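Local coordinates for protein particle-associated lyase (Acinetobacter bacteriophage AP22, PDB 4Y9V) that probably cleaves the capsular polysaccharide of Acinetobacter baumannii as a trimeric phage tailspike lyase, and binds a saccharide of that capsule, at residues 104-110 with 215-221; 207-213 with 229-235; 249-255 with 277-283. All blocks are in the same frame, centred on the assembly; numbering follows the deposited sequence. Where two conformers were deposited one is given.

The three contacts lie on the same side of the chain's centre, in the early turns of what is, by family, a pectin lyase-like parallel beta-helix. Contact 1 and contact 2 cross along the sequence, strands 211-213, 215-220 and 229-232 following one another; contact 3 comes after both. The centres of contact 1 and contact 2 are about 19 Å apart, those of contact 1 and contact 3 about 16 Å, and those of contact 2 and contact 3 about 14 Å. Leu216 of contact 1 packs on Leu229 of contact 2. Strands 229-232 and 250-255 are neighbours in one sheet, where Asp232 forms a salt bridge with Arg255. Interior packing in contact 2 thus adjoins contact 3, which carries part of the glycan pocket.

Contact 1. Residues 104-110 with 215-221; sequences TVFNFGD and YLKTVST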
loop_
_atom_site.group_PDB
_atom_site.type_symbol
_atom_site.label_atom_id
_atom_site.label_comp_id
_atom_site.label_asym_id
_atom_site.label_seq_id
_atom_site.Cartn_x
_atom_site.Cartn_y
_atom_site.Cartn_z
ATOM N N THR A 104 14.505 33.028 -10.537
ATOM C CA THR A 104 14.272 34.020 -9.485
ATOM C C THR A 104 14.806 33.432 -8.173
ATOM O O THR A 104 14.322 32.367 -7.748
ATOM C CB THR A 104 12.770 34.324 -9.333
ATOM O OG1 THR A 104 12.272 34.873 -10.551
ATOM C CG2 THR A 104 12.532 35.295 -8.228
ATOM N N VAL A 105 15.747 34.113 -7.543
ATOM C CA VAL A 105 16.342 33.615 -6.310
ATOM C C VAL A 105 16.279 34.752 -5.291
ATOM O O VAL A 105 16.703 35.886 -5.609
ATOM C CB VAL A 105 17.784 33.128 -6.510
ATOM C CG1 VAL A 105 18.428 32.740 -5.208
ATOM C CG2 VAL A 105 17.782 31.954 -7.480
ATOM N N PHE A 106 15.825 34.462 -4.083
ATOM C CA PHE A 106 15.879 35.422 -2.983
ATOM C C PHE A 106 17.060 35.033 -2.080
ATOM O O PHE A 106 17.080 33.947 -1.530
ATOM C CB PHE A 106 14.562 35.471 -2.196
ATOM C CG PHE A 106 13.406 35.860 -3.093
ATOM C CD1 PHE A 106 13.293 37.140 -3.597
ATOM C CD2 PHE A 106 12.431 34.951 -3.445
ATOM C CE1 PHE A 106 12.250 37.481 -4.442
ATOM C CE2 PHE A 106 11.405 35.305 -4.294
ATOM C CZ PHE A 106 11.302 36.582 -4.787
ATOM N N ASN A 107 18.048 35.931 -2.011
ATOM C CA ASN A 107 19.248 35.686 -1.215
ATOM C C ASN A 107 19.085 36.402 0.126
ATOM O O ASN A 107 19.196 37.643 0.187
ATOM C CB ASN A 107 20.515 36.129 -1.972
ATOM C CG ASN A 107 21.748 35.606 -1.262
ATOM O OD1 ASN A 107 21.775 35.456 -0.051
ATOM N ND2 ASN A 107 22.759 35.353 -2.065
ATOM N N PHE A 108 18.785 35.626 1.130
ATOM C CA PHE A 108 18.539 36.063 2.497
ATOM C C PHE A 108 19.826 36.277 3.292
ATOM O O PHE A 108 19.761 36.792 4.424
ATOM C CB PHE A 108 17.703 35.003 3.214
ATOM C CG PHE A 108 16.314 34.793 2.647
ATOM C CD1 PHE A 108 15.488 35.864 2.331
ATOM C CD2 PHE A 108 15.822 33.506 2.459
ATOM C CE1 PHE A 108 14.206 35.648 1.843
ATOM C CE2 PHE A 108 14.548 33.297 2.006
ATOM C CZ PHE A 108 13.736 34.357 1.667
ATOM N N GLY A 109 20.972 35.882 2.758
ATOM C CA GLY A 109 22.192 36.120 3.506
ATOM C C GLY A 109 22.106 35.531 4.889
ATOM O O GLY A 109 21.670 34.398 5.090
ATOM N N ASP A 110 22.609 36.298 5.875
ATOM C CA ASP A 110 22.639 35.902 7.259
ATOM C C ASP A 110 21.352 36.223 8.035
ATOM O O ASP A 110 21.170 35.681 9.125
ATOM C CB ASP A 110 23.783 36.583 8.001
ATOM C CG ASP A 110 25.160 36.088 7.649
ATOM O OD1 ASP A 110 25.372 34.867 7.690
ATOM O OD2 ASP A 110 26.021 36.978 7.445
ATOM N N TYR A 215 6.887 28.786 -7.817
ATOM C CA TYR A 215 8.322 28.517 -7.790
ATOM C C TYR A 215 8.898 29.466 -6.759
ATOM O O TYR A 215 8.652 30.675 -6.855
ATOM C CB TYR A 215 8.893 28.833 -9.161
ATOM C CG TYR A 215 10.386 28.747 -9.341
ATOM C CD1 TYR A 215 11.218 29.808 -9.051
ATOM C CD2 TYR A 215 10.956 27.584 -9.848
ATOM C CE1 TYR A 215 12.583 29.722 -9.225
ATOM C CE2 TYR A 215 12.315 27.495 -10.053
ATOM C CZ TYR A 215 13.139 28.566 -9.749
ATOM O OH TYR A 215 14.491 28.577 -10.011
ATOM N N LEU A 216 9.664 28.922 -5.829
ATOM C CA LEU A 216 10.327 29.771 -4.832
ATOM C C LEU A 216 11.688 29.135 -4.618
ATOM O O LEU A 216 11.776 27.940 -4.276
ATOM C CB LEU A 216 9.461 29.867 -3.600
ATOM C CG LEU A 216 10.068 30.648 -2.445
ATOM C CD1 LEU A 216 10.414 32.053 -2.841
ATOM C CD2 LEU A 216 9.140 30.656 -1.216
ATOM N N LYS A 217 12.762 29.885 -4.847
ATOM C CA LYS A 217 14.136 29.425 -4.713
ATOM C C LYS A 217 14.882 30.474 -3.882
ATOM O O LYS A 217 14.818 31.671 -4.161
ATOM C CB LYS A 217 14.785 29.227 -6.065
ATOM C CG LYS A 217 16.216 28.698 -6.016
ATOM C CD LYS A 217 16.758 28.307 -7.377
ATOM C CE LYS A 217 18.221 27.957 -7.313
ATOM N NZ LYS A 217 18.711 27.477 -8.621
ATOM N N THR A 218 15.578 29.981 -2.850
ATOM C CA THR A 218 16.184 30.852 -1.851
ATOM C C THR A 218 17.598 30.412 -1.570
ATOM O O THR A 218 17.967 29.226 -1.706
ATOM C CB THR A 218 15.369 30.878 -0.545
ATOM O OG1 THR A 218 15.436 29.634 0.120
ATOM C CG2 THR A 218 13.890 31.179 -0.795
ATOM N N VAL A 219 18.393 31.382 -1.095
ATOM C CA VAL A 219 19.747 31.179 -0.624
ATOM C C VAL A 219 19.908 31.875 0.728
ATOM O O VAL A 219 19.522 33.033 0.855
ATOM C CB VAL A 219 20.798 31.752 -1.608
ATOM C CG1 VAL A 219 22.220 31.678 -1.013
ATOM C CG2 VAL A 219 20.721 30.987 -2.913
ATOM N N SER A 220 20.528 31.175 1.683
ATOM C CA SER A 220 20.856 31.747 2.965
ATOM C C SER A 220 22.231 31.189 3.367
ATOM O O SER A 220 22.630 30.144 2.878
ATOM C CB SER A 220 19.848 31.279 4.056
ATOM O OG SER A 220 18.520 31.590 3.663
ATOM N N THR A 221 22.915 31.874 4.273
ATOM C CA THR A 221 24.098 31.254 4.841
ATOM C C THR A 221 23.706 30.135 5.797
ATOM O O THR A 221 22.560 30.038 6.258
ATOM C CB THR A 221 24.975 32.278 5.586
ATOM O OG1 THR A 221 24.277 32.640 6.749
ATOM C CG2 THR A 221 25.316 33.474 4.704
HETATM O O HOH W 1 12.184 32.492 -5.943
HETATM O O HOH W 2 11.925 32.216 -6.469
#
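Phe106 and Asn107 pair in parallel with Thr218 and Val219, strands 105-109 and 215-220 running at 27° as successive rungs on one wall of the parallel beta-helix. Phe106 N donates to Lys217 O and Val219 N to Phe106 O; Phe108 N reaches Val219 O at 2.7 Å. Next to Thr104, a water, probably one molecule at two alternative sites, bridges Thr104 O and Lys217 N.

Phe106 and Phe108 lie on the Thr218 face. Leu216 CD1 meets the edge of the Phe106 ring, 3.6 Å from CD2, the two side chains crossing at about a right angle. Thr218 CG2 packs against Phe108 CE2, and Ser220 OG sits in the plane of that ring at its edge; Phe114 meets both phenylalanine rings. On the other face Val105 CG1, anti to its own N (chi1 175°), lies 3.7 Å from Val219 CG2, while Val105 CG2 touches CG, CD and CE of the extended Lys217 chain. Asn107 OD1 takes Gly109 N in an Asx turn, and its ND2 binds Glu83. Further along, Thr221 N donates to Gly109 O from above the carbonyl plane, and Thr221 OG1 donates to Asp110 OD1 at 2.7 Å, on the anti side of the carboxylate.

Contact 2. Residues 207-213 with 229-235; sequences NPINFKF and LVIDYAR. With EDO (1,2-ethanediol), chain E; EDO (1,2-ethanediol), chain H.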
loop_
_atom_site.group_PDB
_atom_site.type_symbol
_atom_site.label_atom_id
_atom_site.label_comp_id
_atom_site.label_asym_id
_atom_site.label_seq_id
_atom_site.Cartn_x
_atom_site.Cartn_y
_atom_site.Cartn_z
ATOM N N ASN A 207 -7.608 31.850 11.857
ATOM C CA ASN A 207 -7.873 32.598 10.619
ATOM C C ASN A 207 -6.725 32.255 9.681
ATOM O O ASN A 207 -5.615 32.769 9.891
ATOM C CB ASN A 207 -7.887 34.099 10.958
ATOM C CG ASN A 207 -8.230 34.963 9.766
ATOM O OD1 ASN A 207 -8.257 34.463 8.677
ATOM N ND2 ASN A 207 -8.469 36.253 10.023
ATOM N N PRO A 208 -6.909 31.342 8.747
ATOM C CA PRO A 208 -5.790 30.809 7.964
ATOM C C PRO A 208 -5.291 31.797 6.902
ATOM O O PRO A 208 -6.061 32.639 6.421
ATOM C CB PRO A 208 -6.385 29.568 7.320
ATOM C CG PRO A 208 -7.864 29.920 7.134
ATOM C CD PRO A 208 -8.182 30.669 8.390
ATOM N N ILE A 209 -4.042 31.607 6.502
ATOM C CA ILE A 209 -3.453 32.352 5.374
ATOM C C ILE A 209 -3.404 31.463 4.132
ATOM O O ILE A 209 -3.156 30.263 4.215
ATOM C CB ILE A 209 -2.045 32.857 5.724
ATOM C CG1 ILE A 209 -1.574 33.907 4.690
ATOM C CG2 ILE A 209 -1.005 31.730 5.874
ATOM C CD1 ILE A 209 -0.303 34.652 5.099
ATOM N N ASN A 210 -3.574 32.104 2.950
ATOM C CA ASN A 210 -3.394 31.444 1.667
ATOM C C ASN A 210 -2.201 32.096 0.927
ATOM O O ASN A 210 -2.368 33.076 0.192
ATOM C CB ASN A 210 -4.678 31.475 0.830
ATOM C CG ASN A 210 -4.598 30.519 -0.350
ATOM O OD1 ASN A 210 -3.554 29.982 -0.631
ATOM N ND2 ASN A 210 -5.709 30.304 -1.045
ATOM N N PHE A 211 -1.016 31.575 1.190
ATOM C CA PHE A 211 0.250 32.026 0.652
ATOM C C PHE A 211 0.666 31.061 -0.437
ATOM O O PHE A 211 0.847 29.880 -0.157
ATOM C CB PHE A 211 1.285 32.075 1.762
ATOM C CG PHE A 211 2.657 32.494 1.286
ATOM C CD1 PHE A 211 2.958 33.825 1.112
ATOM C CD2 PHE A 211 3.655 31.568 1.011
ATOM C CE1 PHE A 211 4.209 34.252 0.664
ATOM C CE2 PHE A 211 4.900 31.952 0.596
ATOM C CZ PHE A 211 5.178 33.311 0.417
ATOM N N LYS A 212 0.767 31.547 -1.670
ATOM C CA LYS A 212 0.958 30.711 -2.866
ATOM C C LYS A 212 2.197 31.114 -3.623
ATOM O O LYS A 212 2.594 32.289 -3.658
ATOM C CB LYS A 212 -0.271 30.853 -3.822
ATOM C CG LYS A 212 -1.552 30.418 -3.124
ATOM C CD LYS A 212 -2.674 30.442 -4.132
ATOM C CE LYS A 212 -2.568 29.364 -5.213
ATOM N NZ LYS A 212 -3.856 29.362 -6.033
ATOM N N PHE A 213 2.769 30.130 -4.316
ATOM C CA PHE A 213 3.872 30.390 -5.227
ATOM C C PHE A 213 3.925 29.234 -6.220
ATOM O O PHE A 213 3.722 28.075 -5.860
ATOM C CB PHE A 213 5.217 30.533 -4.503
ATOM C CG PHE A 213 5.539 29.401 -3.545
ATOM C CD1 PHE A 213 5.116 29.500 -2.237
ATOM C CD2 PHE A 213 6.247 28.286 -3.926
ATOM C CE1 PHE A 213 5.374 28.507 -1.322
ATOM C CE2 PHE A 213 6.515 27.276 -3.017
ATOM C CZ PHE A 213 6.055 27.367 -1.717
ATOM N N LEU A 229 11.679 29.419 4.357
ATOM C CA LEU A 229 10.238 29.628 4.302
ATOM C C LEU A 229 9.576 28.817 5.432
ATOM O O LEU A 229 9.793 27.607 5.553
ATOM C CB LEU A 229 9.628 29.192 2.995
ATOM C CG LEU A 229 8.083 29.278 2.909
ATOM C CD1 LEU A 229 7.576 30.698 3.061
ATOM C CD2 LEU A 229 7.604 28.637 1.627
ATOM N N VAL A 230 8.729 29.507 6.196
ATOM C CA VAL A 230 7.767 28.879 7.095
ATOM C C VAL A 230 6.367 29.253 6.582
ATOM O O VAL A 230 6.103 30.422 6.308
ATOM C CB VAL A 230 7.920 29.325 8.548
ATOM C CG1 VAL A 230 6.928 28.530 9.442
ATOM C CG2 VAL A 230 9.357 29.167 9.026
ATOM N N ILE A 231 5.482 28.244 6.498
ATOM C CA ILE A 231 4.046 28.444 6.300
ATOM C C ILE A 231 3.375 27.955 7.578
ATOM O O ILE A 231 3.600 26.817 7.977
ATOM C CB ILE A 231 3.525 27.697 5.076
ATOM C CG1 ILE A 231 4.212 28.136 3.802
ATOM C CG2 ILE A 231 2.014 27.799 4.989
ATOM C CD1 ILE A 231 3.893 27.308 2.581
ATOM N N ASP A 232 2.587 28.835 8.211
ATOM C CA ASP A 232 2.043 28.603 9.540
ATOM C C ASP A 232 0.553 28.923 9.526
ATOM O O ASP A 232 0.151 29.956 8.974
ATOM C CB ASP A 232 2.824 29.485 10.514
ATOM C CG ASP A 232 2.668 29.235 11.990
ATOM O OD1 ASP A 232 1.745 28.549 12.430
ATOM O OD2 ASP A 232 3.581 29.755 12.740
ATOM N N TYR A 233 -0.274 28.049 10.104
ATOM C CA TYR A 233 -1.710 28.286 10.190
ATOM C C TYR A 233 -2.329 28.500 8.773
ATOM O O TYR A 233 -2.966 29.502 8.457
ATOM C CB TYR A 233 -2.107 29.385 11.142
ATOM C CG TYR A 233 -2.209 28.984 12.605
ATOM C CD1 TYR A 233 -2.770 27.780 13.011
ATOM C CD2 TYR A 233 -1.840 29.882 13.603
ATOM C CE1 TYR A 233 -2.930 27.469 14.363
ATOM C CE2 TYR A 233 -2.012 29.580 14.955
ATOM C CZ TYR A 233 -2.559 28.362 15.341
ATOM O OH TYR A 233 -2.742 28.016 16.647
ATOM N N ALA A 234 -2.162 27.454 7.954
ATOM C CA ALA A 234 -2.785 27.358 6.644
ATOM C C ALA A 234 -3.486 25.995 6.551
ATOM O O ALA A 234 -3.080 25.022 7.181
ATOM C CB ALA A 234 -1.784 27.510 5.515
ATOM N N ARG A 235 -4.535 25.939 5.714
ATOM C CA ARG A 235 -5.284 24.697 5.522
ATOM C C ARG A 235 -5.629 24.482 4.048
ATOM O O ARG A 235 -5.760 25.421 3.261
ATOM C CB ARG A 235 -6.542 24.643 6.388
ATOM C CG ARG A 235 -7.634 25.683 6.156
ATOM C CD ARG A 235 -8.956 25.410 6.871
ATOM N NE ARG A 235 -9.907 26.513 6.824
ATOM C CZ ARG A 235 -11.104 26.605 7.415
ATOM N NH1 ARG A 235 -11.498 25.629 8.152
ATOM N NH2 ARG A 235 -11.844 27.706 7.254
HETATM C C1 EDO E . -0.591 28.074 2.272
HETATM O O1 EDO E . -0.778 29.323 2.924
HETATM C C2 EDO E . -1.630 27.941 1.184
HETATM O O2 EDO E . -2.904 27.868 1.821
HETATM C C1 EDO H . -7.856 27.494 1.914
HETATM O O1 EDO H . -7.508 28.467 2.938
HETATM C C2 EDO H . -6.921 27.326 0.767
HETATM O O2 EDO H . -5.541 27.136 1.104
HETATM O O HOH W 3 -4.894 28.225 3.843
#
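The hydrophobic interior of the beta-helix is closed here by Phe211 and Phe213 on one wall and Leu229 and Ile231 on the one facing it. The strands make no sheet pairing with each other: their axes stay 9.7 Å apart, and side chains fill the gap. Leu229 divides its two methyls between the rings. CD1 lies 3.8 Å from Phe211 CE2, the two side chains sliding past each other in opposite directions, while CD2 comes to 3.7 Å from Phe213 CE1. Phe213 holds its ring between its own N and carbonyl carbon (chi1 51°), and Ile231 CD1 meets the edge of that ring more loosely.

Towards 207-210 the walls converge at a corner. Ile209 N donates to Tyr233 O at 3.1 Å, in the carbonyl plane, and Pro208 CA also approaches that oxygen. Tyr233 has a left-handed backbone (phi 57°), which turns the chain just after strand 229-232; Ala234 CB then lies 3.3 Å from Ile209 O. That carbonyl is well supplied with donors: a water bridges it to Arg235 N, and an ethanediol, probably from the crystallisation liquor, donates its O1 to it. The same O1 accepts a nearly straight bond from Phe211 N at 2.9 Å, occupying a place beside Ile231 CG2 between the two walls. Pro208 CG lies obliquely beside Arg235 NE, and Arg235 NH1 reaches Gly149 O.

Strand 211-213 pairs with strand 96-100, and Thr102 of a neighbouring subunit packs on Asn210 and Lys212. Strand 229-232 lies between strands 113-125 and 250-255, with Asp232 also held by Tyr115 and Arg256.

Contact 3. Residues 249-255 with 277-283; sequences FAGLRLR and NYGIQIS. With 49T (2-acetamido-2-deoxy-alpha-D-fucopyranose), chain B; 49S (2-acetamido-2-deoxy-beta-D-mannopyranuronic acid), chain C; SO4 (sulfate ion), chain K.
Backbone bonds carry most of the pairing between Phe249-Arg255 and Asn277-Ser283. Tyr278 N donates to Phe249 O, Gly251 N to Tyr278 O and Leu252 N to Gly279 O; beyond the corner Gln281 N meets Leu252 O at 2.8 Å, Leu254 N meets Gln281 O, and Ser283 N meets Leu254 O at 2.8 Å. Both chains bend together around Gly251 and Gly279.

Apolar contact is confined mainly to the interior face: Leu254 CD2 touches Ile280 CG2 at 3.9 Å, and Leu252 lies beside Ile280. Bends of this kind, stacked in parallel register, are the turns of the pectin lyase-like beta-helix, and the opposite face contributes Tyr278 and Gln281 to the glycan pocket, which Phe249 also lines.

On that face the polar side chains interlock. Arg253 and Gln281 run side by side, their flat groups 66° apart, and Arg253, bent at chi3 (-65°), grips Gln281 OE1 side-on through NE and NH2, each at 2.9 Å. NH2 lies nearly along the C=O axis, while NE comes from above the amide plane. The two hydrogen bonds help to set the amide's rotation, with Gln281 NE2 directed at the N-acetylmannosaminuronic acid, whose O3 accepts at 3.1 Å. Tyr278 OH accepts from O1 of that sugar and donates to sulfate O4 at 2.7 Å, the sulfate being probably from the crystallisation liquor. Tyr168, Arg166, Gly306 and His337 also bind the sugar.

A contact of CH-pi character adds to these: the acetamido methyl C8 of the N-acetylfucosamine sits 3.6 Å above the Phe249 ring, over its centre.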
loop_
_atom_site.group_PDB
_atom_site.type_symbol
_atom_site.label_atom_id
_atom_site.label_comp_id
_atom_site.label_asym_id
_atom_site.label_seq_id
_atom_site.Cartn_x
_atom_site.Cartn_y
_atom_site.Cartn_z
ATOM N N PHE A 249 18.894 25.933 10.581
ATOM C CA PHE A 249 18.093 24.945 11.301
ATOM C C PHE A 249 17.255 24.038 10.416
ATOM O O PHE A 249 17.182 22.827 10.697
ATOM C CB PHE A 249 17.186 25.626 12.302
ATOM C CG PHE A 249 17.950 26.307 13.442
ATOM C CD1 PHE A 249 18.681 25.546 14.336
ATOM C CD2 PHE A 249 17.920 27.685 13.601
ATOM C CE1 PHE A 249 19.380 26.145 15.374
ATOM C CE2 PHE A 249 18.622 28.282 14.634
ATOM C CZ PHE A 249 19.349 27.519 15.532
ATOM N N ALA A 250 16.595 24.579 9.398
ATOM C CA ALA A 250 15.722 23.788 8.536
ATOM C C ALA A 250 15.531 24.550 7.225
ATOM O O ALA A 250 15.632 25.769 7.196
ATOM C CB ALA A 250 14.391 23.501 9.195
ATOM N N GLY A 251 15.181 23.807 6.179
ATOM C CA GLY A 251 14.973 24.420 4.873
ATOM C C GLY A 251 13.566 24.943 4.646
ATOM O O GLY A 251 13.367 26.096 4.180
ATOM N N LEU A 252 12.574 24.128 4.986
ATOM C CA LEU A 252 11.166 24.433 4.831
ATOM C C LEU A 252 10.461 23.964 6.077
ATOM O O LEU A 252 10.695 22.817 6.504
ATOM C CB LEU A 252 10.610 23.694 3.616
ATOM C CG LEU A 252 9.100 23.829 3.359
ATOM C CD1 LEU A 252 8.710 25.252 3.028
ATOM C CD2 LEU A 252 8.662 22.884 2.224
ATOM N N ARG A 253 9.579 24.789 6.646
ATOM C CA ARG A 253 8.760 24.350 7.774
ATOM C C ARG A 253 7.301 24.611 7.454
ATOM O O ARG A 253 6.924 25.720 7.046
ATOM C CB ARG A 253 9.149 25.079 9.067
ATOM C CG ARG A 253 8.278 24.719 10.251
ATOM C CD ARG A 253 8.658 25.442 11.524
ATOM N NE ARG A 253 9.985 25.055 11.969
ATOM C CZ ARG A 253 10.936 25.855 12.445
ATOM N NH1 ARG A 253 10.732 27.154 12.551
ATOM N NH2 ARG A 253 12.118 25.337 12.780
ATOM N N LEU A 254 6.476 23.573 7.646
ATOM C CA LEU A 254 5.012 23.678 7.620
ATOM C C LEU A 254 4.592 23.541 9.093
ATOM O O LEU A 254 4.880 22.496 9.680
ATOM C CB LEU A 254 4.327 22.597 6.813
ATOM C CG LEU A 254 4.576 22.505 5.311
ATOM C CD1 LEU A 254 4.631 23.876 4.662
ATOM C CD2 LEU A 254 5.868 21.793 4.977
ATOM N N ARG A 255 3.974 24.586 9.649
ATOM C CA ARG A 255 3.702 24.653 11.076
ATOM C C ARG A 255 2.219 24.875 11.315
ATOM O O ARG A 255 1.623 25.779 10.742
ATOM C CB ARG A 255 4.518 25.789 11.701
ATOM C CG ARG A 255 4.354 25.943 13.210
ATOM C CD ARG A 255 5.411 26.863 13.756
ATOM N NE ARG A 255 5.407 27.014 15.204
ATOM C CZ ARG A 255 5.095 28.121 15.871
ATOM N NH1 ARG A 255 4.519 29.138 15.297
ATOM N NH2 ARG A 255 5.358 28.153 17.172
ATOM N N ASN A 277 18.587 20.745 12.120
ATOM C CA ASN A 277 19.142 20.347 10.829
ATOM C C ASN A 277 18.162 19.452 10.062
ATOM O O ASN A 277 18.377 18.267 9.867
ATOM C CB ASN A 277 20.480 19.601 10.887
ATOM C CG ASN A 277 21.566 20.297 11.662
ATOM O OD1 ASN A 277 21.856 19.882 12.781
ATOM N ND2 ASN A 277 22.194 21.297 11.069
ATOM N N TYR A 278 17.056 20.073 9.631
ATOM C CA TYR A 278 15.966 19.346 9.001
ATOM C C TYR A 278 15.795 19.842 7.566
ATOM O O TYR A 278 15.847 21.040 7.302
ATOM C CB TYR A 278 14.667 19.549 9.770
ATOM C CG TYR A 278 14.736 19.166 11.232
ATOM C CD1 TYR A 278 15.578 18.185 11.723
ATOM C CD2 TYR A 278 13.892 19.781 12.150
ATOM C CE1 TYR A 278 15.572 17.826 13.076
ATOM C CE2 TYR A 278 13.854 19.396 13.486
ATOM C CZ TYR A 278 14.690 18.414 13.948
ATOM O OH TYR A 278 14.606 18.098 15.278
ATOM N N GLY A 279 15.579 18.927 6.619
ATOM C CA GLY A 279 15.266 19.384 5.255
ATOM C C GLY A 279 13.897 20.061 5.215
ATOM O O GLY A 279 13.786 21.253 4.929
ATOM N N ILE A 280 12.883 19.268 5.521
ATOM C CA ILE A 280 11.547 19.734 5.810
ATOM C C ILE A 280 11.241 19.407 7.268
ATOM O O ILE A 280 11.467 18.281 7.698
ATOM C CB ILE A 280 10.479 19.041 4.916
ATOM C CG1 ILE A 280 10.769 19.295 3.451
ATOM C CG2 ILE A 280 9.075 19.532 5.295
ATOM C CD1 ILE A 280 9.906 18.528 2.491
ATOM N N GLN A 281 10.716 20.393 8.001
ATOM C CA GLN A 281 10.135 20.138 9.308
ATOM C C GLN A 281 8.625 20.278 9.205
ATOM O O GLN A 281 8.118 21.346 8.839
ATOM C CB GLN A 281 10.688 21.055 10.401
ATOM C CG GLN A 281 10.227 20.594 11.796
ATOM C CD GLN A 281 10.777 21.433 12.930
ATOM O OE1 GLN A 281 11.185 22.564 12.711
ATOM N NE2 GLN A 281 10.766 20.876 14.143
ATOM N N ILE A 282 7.933 19.202 9.537
ATOM C CA ILE A 282 6.464 19.223 9.692
ATOM C C ILE A 282 6.258 19.419 11.186
ATOM O O ILE A 282 6.557 18.532 11.970
ATOM C CB ILE A 282 5.874 17.917 9.121
ATOM C CG1 ILE A 282 6.156 17.788 7.634
ATOM C CG2 ILE A 282 4.378 17.885 9.422
ATOM C CD1 ILE A 282 5.852 16.419 7.056
ATOM N N SER A 283 5.850 20.641 11.556
ATOM C CA SER A 283 5.727 21.082 12.938
ATOM C C SER A 283 4.265 21.157 13.329
ATOM O O SER A 283 3.550 22.047 12.855
ATOM C CB SER A 283 6.378 22.436 13.128
ATOM O OG SER A 283 7.776 22.345 12.990
HETATM C C1 49T B . 12.308 24.146 18.867
HETATM C C2 49T B . 12.957 25.526 19.017
HETATM N N2 49T B . 14.209 25.581 18.247
HETATM C C7 49T B . 14.301 26.290 17.132
HETATM O O7 49T B . 13.379 26.872 16.594
HETATM C C8 49T B . 15.701 26.314 16.513
HETATM O O5 49T B . 11.250 23.979 19.743
HETATM C C5 49T B . 11.552 24.177 21.132
HETATM C C6 49T B . 10.314 23.828 21.935
HETATM C C4 49T B . 12.042 25.608 21.330
HETATM O O4 49T B . 10.995 26.501 20.962
HETATM C C3 49T B . 13.256 25.825 20.470
HETATM O O3 49T B . 13.652 27.222 20.550
HETATM C C8 49S C . 9.578 17.975 18.484
HETATM C C7 49S C . 10.649 18.595 17.612
HETATM O O7 49S C . 10.562 18.563 16.366
HETATM N N2 49S C . 11.677 19.172 18.254
HETATM C C2 49S C . 12.817 19.753 17.574
HETATM C C3 49S C . 12.796 21.284 17.601
HETATM O O3 49S C . 11.614 21.789 16.979
HETATM C C1 49S C . 14.096 19.275 18.235
HETATM O O1 49S C . 14.172 17.881 18.298
HETATM O O5 49S C . 14.121 19.721 19.591
HETATM C C5 49S C . 14.231 21.154 19.657
HETATM C C6 49S C . 14.378 21.549 21.112
HETATM O O6A 49S C . 13.637 20.995 21.963
HETATM O O6B 49S C . 15.228 22.436 21.372
HETATM C C4 49S C . 13.006 21.810 19.017
HETATM O O4 49S C . 13.343 23.201 19.054
HETATM S S SO4 K . 15.903 14.850 17.140
HETATM O O1 SO4 K . 14.949 15.148 18.196
HETATM O O2 SO4 K . 15.688 13.473 16.660
HETATM O O3 SO4 K . 17.244 14.973 17.735
HETATM O O4 SO4 K . 15.822 15.752 15.966
#